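Local coordinates for protein beta-1,4-mannanase (Aplysia kurodai, PDB 3VUP) that hydrolyses the beta-1,4-linked mannan backbone as a TIM-barrel glycoside hydrolase, probably to digest algal mannans in the sea hare gut, at residues G86-L89 with D90-D94; N173-K176 with C177-T180; I200-F203 with L204-A208; M302-T305 with Q306-N309. All coordinates share one frame; numbering follows the deposited sequence.

Contact 1: residues G86-L89 with D90-D94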
loop_
_atom_site.group_PDB
_atom_site.type_symbol
_atom_site.label_atom_id
_atom_site.label_comp_id
_atom_site.label_asym_id
_atom_site.label_seq_id
_atom_site.Cartn_x
_atom_site.Cartn_y
_atom_site.Cartn_z
ATOM N N GLY A 86 -15.784 -16.074 11.315
ATOM C CA GLY A 86 -14.786 -17.103 11.095
ATOM C C GLY A 86 -14.529 -17.440 9.637
ATOM O O GLY A 86 -14.189 -18.578 9.318
ATOM N N THR A 87 -14.699 -16.467 8.743
ATOM C CA THR A 87 -14.353 -16.695 7.337
ATOM C C THR A 87 -13.070 -15.993 6.896
ATOM O O THR A 87 -12.502 -16.346 5.858
ATOM C CB THR A 87 -15.485 -16.303 6.353
ATOM O OG1 THR A 87 -15.572 -14.877 6.236
ATOM C CG2 THR A 87 -16.821 -16.850 6.812
ATOM N N MET A 88 -12.613 -15.015 7.672
ATOM C CA MET A 88 -11.519 -14.140 7.247
ATOM C C MET A 88 -10.257 -14.880 6.813
ATOM O O MET A 88 -9.662 -14.530 5.802
ATOM C CB MET A 88 -11.198 -13.133 8.350
ATOM C CG MET A 88 -10.133 -12.114 7.984
ATOM S SD MET A 88 -10.586 -11.146 6.535
ATOM C CE MET A 88 -9.460 -9.765 6.725
ATOM N N LEU A 89 -9.827 -15.874 7.585
ATOM C CA LEU A 89 -8.605 -16.583 7.237
ATOM C C LEU A 89 -8.787 -17.316 5.906
ATOM O O LEU A 89 -7.960 -17.193 5.008
ATOM C CB LEU A 89 -8.183 -17.539 8.356
ATOM C CG LEU A 89 -7.968 -16.885 9.725
ATOM C CD1 LEU A 89 -7.499 -17.928 10.720
ATOM C CD2 LEU A 89 -6.983 -15.730 9.651
ATOM N N ASP A 90 -9.884 -18.059 5.776
ATOM C CA ASP A 90 -10.215 -18.715 4.514
ATOM C C ASP A 90 -10.316 -17.712 3.363
ATOM O O ASP A 90 -9.889 -17.995 2.242
ATOM C CB ASP A 90 -11.546 -19.474 4.619
ATOM C CG ASP A 90 -11.469 -20.705 5.512
ATOM O OD1 ASP A 90 -10.368 -21.258 5.707
ATOM O OD2 ASP A 90 -12.534 -21.128 6.009
ATOM N N ASP A 91 -10.904 -16.551 3.641
ATOM C CA ASP A 91 -11.103 -15.531 2.620
ATOM C C ASP A 91 -9.768 -15.033 2.079
ATOM O O ASP A 91 -9.589 -14.887 0.866
ATOM C CB ASP A 91 -11.879 -14.339 3.184
ATOM C CG ASP A 91 -13.312 -14.681 3.570
ATOM O OD1 ASP A 91 -13.859 -15.712 3.107
ATOM O OD2 ASP A 91 -13.895 -13.883 4.339
ATOM N N MET A 92 -8.830 -14.766 2.980
ATOM C CA MET A 92 -7.537 -14.251 2.553
ATOM C C MET A 92 -6.766 -15.304 1.754
ATOM O O MET A 92 -6.135 -14.984 0.742
ATOM C CB MET A 92 -6.733 -13.742 3.749
ATOM C CG MET A 92 -7.367 -12.525 4.437
ATOM S SD MET A 92 -7.564 -11.076 3.364
ATOM C CE MET A 92 -5.854 -10.648 3.030
ATOM N N LYS A 93 -6.846 -16.564 2.175
ATOM C CA LYS A 93 -6.212 -17.632 1.417
ATOM C C LYS A 93 -6.855 -17.787 0.042
ATOM O O LYS A 93 -6.158 -17.929 -0.958
ATOM C CB LYS A 93 -6.244 -18.959 2.182
ATOM C CG LYS A 93 -5.800 -20.145 1.323
ATOM C CD LYS A 93 -5.157 -21.260 2.123
ATOM C CE LYS A 93 -4.425 -22.226 1.195
ATOM N NZ LYS A 93 -5.308 -22.766 0.119
ATOM N N ASP A 94 -8.183 -17.744 -0.009
ATOM C CA ASP A 94 -8.877 -17.905 -1.277
ATOM C C ASP A 94 -8.612 -16.743 -2.231
ATOM O O ASP A 94 -8.522 -16.939 -3.446
ATOM C CB ASP A 94 -10.375 -18.104 -1.061
ATOM C CG ASP A 94 -11.052 -18.717 -2.266
ATOM O OD1 ASP A 94 -10.554 -19.745 -2.771
ATOM O OD2 ASP A 94 -12.073 -18.166 -2.720
HETATM O O HOH W 1 -11.625 -18.884 7.999
#
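The T87 side chain overlaps the carboxylate of D91 one turn on, the two groups crossing at a slant where helix 88-101 begins. T87 OG1 donates to D91 OD2 over 2.7 Å, meeting it on the syn side but 33° out of the carboxylate plane. A chi1 of 75° sets the hydroxyl between the backbone N and carbonyl carbon of T87, turned up the helix to D91. The same pair is tied through the backbone, D91 N donating to T87 O at 2.7 Å, so main chain and side chain grip together. D91 OD2, the atom that takes the T87 hydroxyl, also accepts from G33 N, and T87 OG1 accepts from G35 N, which links this first turn to the 33-35 loop. Ahead of it, a water bridges G86 O and D90 N, each 2.9 Å away, and thus satisfies a backbone N-H of the first turn. G86 itself has a positive phi of 77°, a value that favours glycine. On the buried side M88 and M92 run side by side in the same direction, M88 CE lying 4.1 Å from M92 SD. M92 N donates to M88 O and K93 N to L89 O as the helix proceeds. M88 packs on I63 and H64 of strand 58-65 and on I144, which L89 also touches, so the helix start packs against both that barrel strand and helix 130-147.

Contact 2: residues N173-K176 with C177-T180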
loop_
_atom_site.group_PDB
_atom_site.type_symbol
_atom_site.label_atom_id
_atom_site.label_comp_id
_atom_site.label_asym_id
_atom_site.label_seq_id
_atom_site.Cartn_x
_atom_site.Cartn_y
_atom_site.Cartn_z
ATOM N N ASN A 173 9.031 19.297 15.967
ATOM C CA ASN A 173 9.466 18.337 16.966
ATOM C C ASN A 173 10.980 18.363 16.997
ATOM O O ASN A 173 11.617 18.502 15.955
ATOM C CB ASN A 173 8.936 16.929 16.671
ATOM C CG ASN A 173 9.043 15.994 17.874
ATOM O OD1 ASN A 173 10.138 15.602 18.278
ATOM N ND2 ASN A 173 7.902 15.605 18.420
ATOM N N ALA A 174 11.551 18.254 18.190
ATOM C CA ALA A 174 12.999 18.180 18.339
ATOM C C ALA A 174 13.602 17.020 17.556
ATOM O O ALA A 174 14.762 17.071 17.146
ATOM C CB ALA A 174 13.361 18.049 19.804
ATOM N N GLU A 175 12.818 15.959 17.394
ATOM C CA GLU A 175 13.244 14.783 16.655
ATOM C C GLU A 175 12.789 14.904 15.202
ATOM O O GLU A 175 11.595 15.012 14.918
ATOM C CB GLU A 175 12.680 13.522 17.313
ATOM C CG GLU A 175 12.771 12.255 16.471
ATOM C CD GLU A 175 14.177 11.938 15.994
ATOM O OE1 GLU A 175 15.092 11.819 16.842
ATOM O OE2 GLU A 175 14.357 11.792 14.764
ATOM N N LYS A 176 13.757 14.886 14.288
ATOM C CA LYS A 176 13.496 15.027 12.860
ATOM C C LYS A 176 12.443 14.039 12.363
ATOM O O LYS A 176 11.586 14.398 11.553
ATOM C CB LYS A 176 14.803 14.860 12.079
ATOM C CG LYS A 176 14.657 14.869 10.565
ATOM C CD LYS A 176 16.019 14.780 9.873
ATOM C CE LYS A 176 15.874 14.606 8.365
ATOM N NZ LYS A 176 15.549 13.203 7.970
ATOM N N CYS A 177 12.484 12.800 12.851
ATOM C CA CYS A 177 11.511 11.806 12.411
ATOM C C CYS A 177 10.066 12.199 12.679
ATOM O O CYS A 177 9.161 11.665 12.029
ATOM C CB CYS A 177 11.769 10.457 13.084
ATOM S SG CYS A 177 13.296 9.661 12.608
ATOM N N TYR A 178 9.846 13.094 13.642
ATOM C CA TYR A 178 8.484 13.463 14.030
ATOM C C TYR A 178 8.068 14.858 13.558
ATOM O O TYR A 178 6.891 15.204 13.612
ATOM C CB TYR A 178 8.313 13.380 15.555
ATOM C CG TYR A 178 8.776 12.080 16.195
ATOM C CD1 TYR A 178 8.752 10.873 15.499
ATOM C CD2 TYR A 178 9.241 12.062 17.505
ATOM C CE1 TYR A 178 9.185 9.692 16.088
ATOM C CE2 TYR A 178 9.670 10.888 18.104
ATOM C CZ TYR A 178 9.639 9.703 17.390
ATOM O OH TYR A 178 10.069 8.525 17.971
ATOM N N ASP A 179 9.028 15.657 13.106
ATOM C CA ASP A 179 8.781 17.048 12.743
ATOM C C ASP A 179 8.081 17.123 11.388
ATOM O O ASP A 179 8.535 16.497 10.435
ATOM C CB ASP A 179 10.127 17.767 12.680
ATOM C CG ASP A 179 9.993 19.228 12.340
ATOM O OD1 ASP A 179 10.162 20.063 13.257
ATOM O OD2 ASP A 179 9.724 19.541 11.158
ATOM N N THR A 180 6.999 17.901 11.291
ATOM C CA THR A 180 6.270 18.002 10.027
ATOM C C THR A 180 6.282 19.419 9.466
ATOM O O THR A 180 5.435 19.779 8.645
ATOM C CB THR A 180 4.825 17.492 10.145
ATOM O OG1 THR A 180 4.134 18.267 11.128
ATOM C CG2 THR A 180 4.803 16.033 10.553
#
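N173 lies alongside Y178 in a tight turn that an Asx turn opens: N173 OD1 accepts from E175 N at 2.8 Å, in the carbonyl plane and on a lone pair. N173, C177 and E175 are the residues most covered here. The N173 amide stands almost perpendicular to the Y178 ring, its CG in the ring plane at the edge and its OD1 3.7 Å from Y178 CD2; N173 CG also rests on Y178 CB. At the other end of the residue, N173 N donates to D179 OD1, so N173 and D179 close the loop across its mouth; D179 OD2 turns to T181 OG1. Replacing N173 with an alanine would probably leave E175 N without its acceptor and uncover the edge of the Y178 ring. Within the turn E175 O accepts from Y178 N at 2.9 Å and, weakly, from D179 N, while K176 O accepts from D179 N. K176 sends its amine away to a salt bridge with D232. C177 is buried and fixed by its disulfide to C244, which ties this loop after strand 157-161 to helix 242-249. Y178 packs on L247 and A248 of that helix and on L201 of helix 197-214. The E175 chain, bent at chi2 (55°), lays CG over one face of the Y178 ring, a CH-pi contact 3.8 Å from the centroid. Its carboxylate then turns back on the C177 backbone: C177 N donates to E175 OE2 at 2.9 Å with an N-H...O angle of 170°, on the anti side.

Contact 3: residues I200-F203 with L204-A208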
loop_
_atom_site.group_PDB
_atom_site.type_symbol
_atom_site.label_atom_id
_atom_site.label_comp_id
_atom_site.label_asym_id
_atom_site.label_seq_id
_atom_site.Cartn_x
_atom_site.Cartn_y
_atom_site.Cartn_z
ATOM N N ILE A 200 2.063 7.301 14.704
ATOM C CA ILE A 200 1.886 6.593 13.437
ATOM C C ILE A 200 3.097 5.721 13.116
ATOM O O ILE A 200 2.948 4.622 12.580
ATOM C CB ILE A 200 1.533 7.533 12.241
ATOM C CG1 ILE A 200 0.705 6.777 11.199
ATOM C CG2 ILE A 200 2.780 8.120 11.587
ATOM C CD1 ILE A 200 -0.700 6.425 11.647
ATOM N N LEU A 201 4.293 6.176 13.475
ATOM C CA LEU A 201 5.480 5.374 13.208
ATOM C C LEU A 201 5.532 4.129 14.092
ATOM O O LEU A 201 5.991 3.078 13.643
ATOM C CB LEU A 201 6.756 6.209 13.293
ATOM C CG LEU A 201 6.894 7.294 12.228
ATOM C CD1 LEU A 201 8.106 8.158 12.539
ATOM C CD2 LEU A 201 6.983 6.683 10.831
ATOM N N ARG A 202 5.076 4.232 15.338
ATOM C CA ARG A 202 4.970 3.048 16.174
ATOM C C ARG A 202 3.976 2.068 15.555
ATOM O O ARG A 202 4.240 0.872 15.464
ATOM C CB ARG A 202 4.534 3.409 17.592
ATOM C CG ARG A 202 4.258 2.183 18.445
ATOM C CD ARG A 202 3.761 2.538 19.841
ATOM N NE ARG A 202 2.451 3.184 19.823
ATOM C CZ ARG A 202 2.251 4.466 20.106
ATOM N NH1 ARG A 202 3.274 5.248 20.426
ATOM N NH2 ARG A 202 1.025 4.966 20.064
ATOM N N PHE A 203 2.828 2.588 15.138
ATOM C CA PHE A 203 1.771 1.806 14.500
ATOM C C PHE A 203 2.323 1.024 13.313
ATOM O O PHE A 203 2.062 -0.172 13.169
ATOM C CB PHE A 203 0.669 2.798 14.095
ATOM C CG PHE A 203 -0.494 2.219 13.321
ATOM C CD1 PHE A 203 -1.536 1.565 13.964
ATOM C CD2 PHE A 203 -0.601 2.453 11.961
ATOM C CE1 PHE A 203 -2.634 1.098 13.245
ATOM C CE2 PHE A 203 -1.685 1.988 11.241
ATOM C CZ PHE A 203 -2.704 1.315 11.878
ATOM N N LEU A 204 3.107 1.702 12.483
ATOM C CA LEU A 204 3.708 1.067 11.321
ATOM C C LEU A 204 4.827 0.087 11.697
ATOM O O LEU A 204 4.861 -1.044 11.211
ATOM C CB LEU A 204 4.204 2.133 10.342
ATOM C CG LEU A 204 3.126 3.062 9.760
ATOM C CD1 LEU A 204 3.762 4.232 9.021
ATOM C CD2 LEU A 204 2.182 2.306 8.839
ATOM N N ASN A 205 5.727 0.514 12.575
ATOM C CA ASN A 205 6.844 -0.331 13.001
ATOM C C ASN A 205 6.354 -1.637 13.610
ATOM O O ASN A 205 6.858 -2.711 13.279
ATOM C CB ASN A 205 7.714 0.441 14.000
ATOM C CG ASN A 205 8.835 -0.396 14.606
ATOM O OD1 ASN A 205 8.819 -0.711 15.795
ATOM N ND2 ASN A 205 9.826 -0.742 13.795
ATOM N N TRP A 206 5.377 -1.559 14.510
ATOM C CA TRP A 206 4.934 -2.773 15.190
ATOM C C TRP A 206 4.272 -3.747 14.224
ATOM O O TRP A 206 4.472 -4.957 14.316
ATOM C CB TRP A 206 4.000 -2.450 16.354
ATOM C CG TRP A 206 4.690 -1.860 17.556
ATOM C CD1 TRP A 206 5.964 -1.347 17.626
ATOM C CD2 TRP A 206 4.140 -1.738 18.873
ATOM N NE1 TRP A 206 6.226 -0.911 18.904
ATOM C CE2 TRP A 206 5.124 -1.135 19.687
ATOM C CE3 TRP A 206 2.905 -2.069 19.439
ATOM C CZ2 TRP A 206 4.908 -0.861 21.039
ATOM C CZ3 TRP A 206 2.695 -1.794 20.776
ATOM C CH2 TRP A 206 3.693 -1.200 21.563
ATOM N N GLN A 207 3.487 -3.230 13.284
ATOM C CA GLN A 207 2.847 -4.124 12.328
ATOM C C GLN A 207 3.854 -4.743 11.363
ATOM O O GLN A 207 3.785 -5.936 11.068
ATOM C CB GLN A 207 1.721 -3.416 11.586
ATOM C CG GLN A 207 0.541 -3.053 12.470
ATOM C CD GLN A 207 -0.513 -2.305 11.692
ATOM O OE1 GLN A 207 -1.420 -2.906 11.124
ATOM N NE2 GLN A 207 -0.381 -0.987 11.628
ATOM N N ALA A 208 4.781 -3.938 10.859
ATOM C CA ALA A 208 5.789 -4.470 9.958
ATOM C C ALA A 208 6.614 -5.565 10.632
ATOM O O ALA A 208 6.909 -6.587 10.024
ATOM C CB ALA A 208 6.686 -3.358 9.432
#
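Q207 reaches back one turn to F203, and its NE2 sits over the centre of the phenylalanine ring, 3.3 Å from F203 CE2. The same NE2 donates to F203 O at 3.0 Å, from above the carbonyl plane, while Q207 N makes a weak bond to that oxygen. With Q207 OE1 taken by W111 NE1, both ends of the amide are engaged and its rotation is fixed. This is the tight, inward side, where F203 packs on M160 and L204 on L159 of strand 157-161. At the more accessible side W206 alone is partly exposed. R202 CG, anti to the backbone N (chi1 173°), is carried alongside the indole and over one face, 3.7 Å from the centroid of the W206 five-membered ring, a CH-pi contact; the R202 guanidinium pairs with D199. The indole NE1 bonds to G249 O, and K251 adds a cation-pi contact. A serine in place of W206 would probably leave G249 O without its donor and the R202 methylenes without their aromatic cover. One face on strand 157-161 and flanks against helices 130-147 and 242-249 mark a helix in the outer layer of a TIM barrel.

Contact 4: residues M302-T305 with Q306-N309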
loop_
_atom_site.group_PDB
_atom_site.type_symbol
_atom_site.label_atom_id
_atom_site.label_comp_id
_atom_site.label_asym_id
_atom_site.label_seq_id
_atom_site.Cartn_x
_atom_site.Cartn_y
_atom_site.Cartn_z
ATOM N N MET A 302 -0.968 14.090 -19.437
ATOM C CA MET A 302 -0.523 12.824 -20.009
ATOM C C MET A 302 -1.693 11.888 -20.264
ATOM O O MET A 302 -2.663 11.878 -19.508
ATOM C CB MET A 302 0.439 12.113 -19.053
ATOM C CG MET A 302 1.721 12.848 -18.741
ATOM S SD MET A 302 2.732 11.851 -17.631
ATOM C CE MET A 302 4.221 12.825 -17.551
ATOM N N THR A 303 -1.589 11.064 -21.304
ATOM C CA THR A 303 -2.523 9.952 -21.451
ATOM C C THR A 303 -2.119 8.851 -20.469
ATOM O O THR A 303 -0.979 8.807 -20.023
ATOM C CB THR A 303 -2.481 9.346 -22.860
ATOM O OG1 THR A 303 -1.194 8.753 -23.058
ATOM C CG2 THR A 303 -2.757 10.396 -23.929
ATOM N N ILE A 304 -3.033 7.934 -20.159
ATOM C CA ILE A 304 -2.683 6.840 -19.260
ATOM C C ILE A 304 -1.520 5.999 -19.829
ATOM O O ILE A 304 -0.675 5.514 -19.082
ATOM C CB ILE A 304 -3.913 5.963 -18.927
ATOM C CG1 ILE A 304 -3.652 5.105 -17.685
ATOM C CG2 ILE A 304 -4.320 5.125 -20.125
ATOM C CD1 ILE A 304 -3.618 5.899 -16.383
ATOM N N THR A 305 -1.448 5.855 -21.150
ATOM C CA THR A 305 -0.336 5.115 -21.745
ATOM C C THR A 305 0.983 5.851 -21.511
ATOM O O THR A 305 1.992 5.241 -21.143
ATOM C CB THR A 305 -0.573 4.832 -23.246
ATOM O OG1 THR A 305 -1.713 3.976 -23.384
ATOM C CG2 THR A 305 0.625 4.142 -23.873
ATOM N N GLN A 306 0.974 7.165 -21.702
ATOM C CA GLN A 306 2.158 7.955 -21.404
ATOM C C GLN A 306 2.562 7.805 -19.945
ATOM O O GLN A 306 3.757 7.789 -19.633
ATOM C CB GLN A 306 1.947 9.425 -21.758
ATOM C CG GLN A 306 2.005 9.667 -23.256
ATOM C CD GLN A 306 1.562 11.058 -23.638
ATOM O OE1 GLN A 306 0.683 11.641 -23.008
ATOM N NE2 GLN A 306 2.171 11.602 -24.675
ATOM N N MET A 307 1.574 7.703 -19.056
ATOM C CA MET A 307 1.866 7.596 -17.629
ATOM C C MET A 307 2.547 6.268 -17.300
ATOM O O MET A 307 3.566 6.251 -16.617
ATOM C CB MET A 307 0.598 7.810 -16.795
ATOM C CG MET A 307 0.005 9.197 -16.979
ATOM S SD MET A 307 -1.451 9.515 -15.982
ATOM C CE MET A 307 -0.683 9.956 -14.429
ATOM N N PHE A 308 1.995 5.157 -17.782
ATOM C CA PHE A 308 2.626 3.860 -17.539
ATOM C C PHE A 308 4.039 3.806 -18.115
ATOM O O PHE A 308 4.972 3.320 -17.468
ATOM C CB PHE A 308 1.781 2.713 -18.089
ATOM C CG PHE A 308 0.743 2.204 -17.119
ATOM C CD1 PHE A 308 1.065 1.239 -16.171
ATOM C CD2 PHE A 308 -0.552 2.692 -17.145
ATOM C CE1 PHE A 308 0.113 0.766 -15.283
ATOM C CE2 PHE A 308 -1.506 2.223 -16.261
ATOM C CZ PHE A 308 -1.176 1.264 -15.329
ATOM N N ASN A 309 4.217 4.330 -19.326
ATOM C CA ASN A 309 5.545 4.378 -19.941
ATOM C C ASN A 309 6.486 5.264 -19.140
ATOM O O ASN A 309 7.653 4.924 -18.951
ATOM C CB ASN A 309 5.465 4.832 -21.401
ATOM C CG ASN A 309 5.087 3.703 -22.331
ATOM O OD1 ASN A 309 5.946 3.007 -22.849
ATOM N ND2 ASN A 309 3.795 3.497 -22.527
#
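M302 and M307 meet obliquely at the start of helix 304-313, M302 CB lying 3.6 Å from M307 CG. This is the apolar centre of a helix N-terminus closed by a capping box, within the beta-alpha-beta unit of strand 289-293, helix 304-313 and strand 318-322. I304 extends the apolar side: its CD1 faces M307 SD, and its CG1 comes to the edge of the F308 ring, 3.9 Å from CE2, the two side chains running alongside each other. Around them M307 packs on W270 and F276, and F308 meets F294 edge-to-face and rests on A319 and S321 of strand 318-322. Outward from this apolar patch, backbone bonds from M307 N to T303 O and from F308 N to I304 O carry the first turns. The solvent side, T303 and Q306, is polar. T303 takes the N-cap position, its OG1 held between backbone N and carbonyl carbon (chi1 66°), where it accepts from Q306 N at 3.0 Å. Q306 reciprocates through OE1, which accepts from T303 N at 2.9 Å and nearly straight, at 169°. Side chains thus accept from two backbone N-H groups at the helix start. One turn further, T305 O takes two donors from opposite faces of its plane, N309 N at 3.0 Å and the side-chain amide. N309 ND2, also bonded to N337 OD1 of helix 324-338, reaches T305 O at 2.9 Å with an N-H...O angle of 175°.

Overall arrangement
Contacts 1, 3 and 4 lie on helices around the eight-stranded parallel barrel, whereas contact 2 is a loop at the surface. Contact 3 is the buried one, in mid-helix, where a side-chain amide and aromatic rings do the work. Contacts 1 and 4 are partly buried helix starts, the first using a threonine-aspartate pair and a water, the second a capping box, with buried methionines M88 and M92 in contact 1 and M307 in contact 4. Contact 2 relies on an Asx turn and a disulfide instead. Only contacts 2 and 3 touch, through Y178 and C177 against L201; contacts 1 and 2 stand on opposite sides of the chain's centre, their own centres about 40 Å apart.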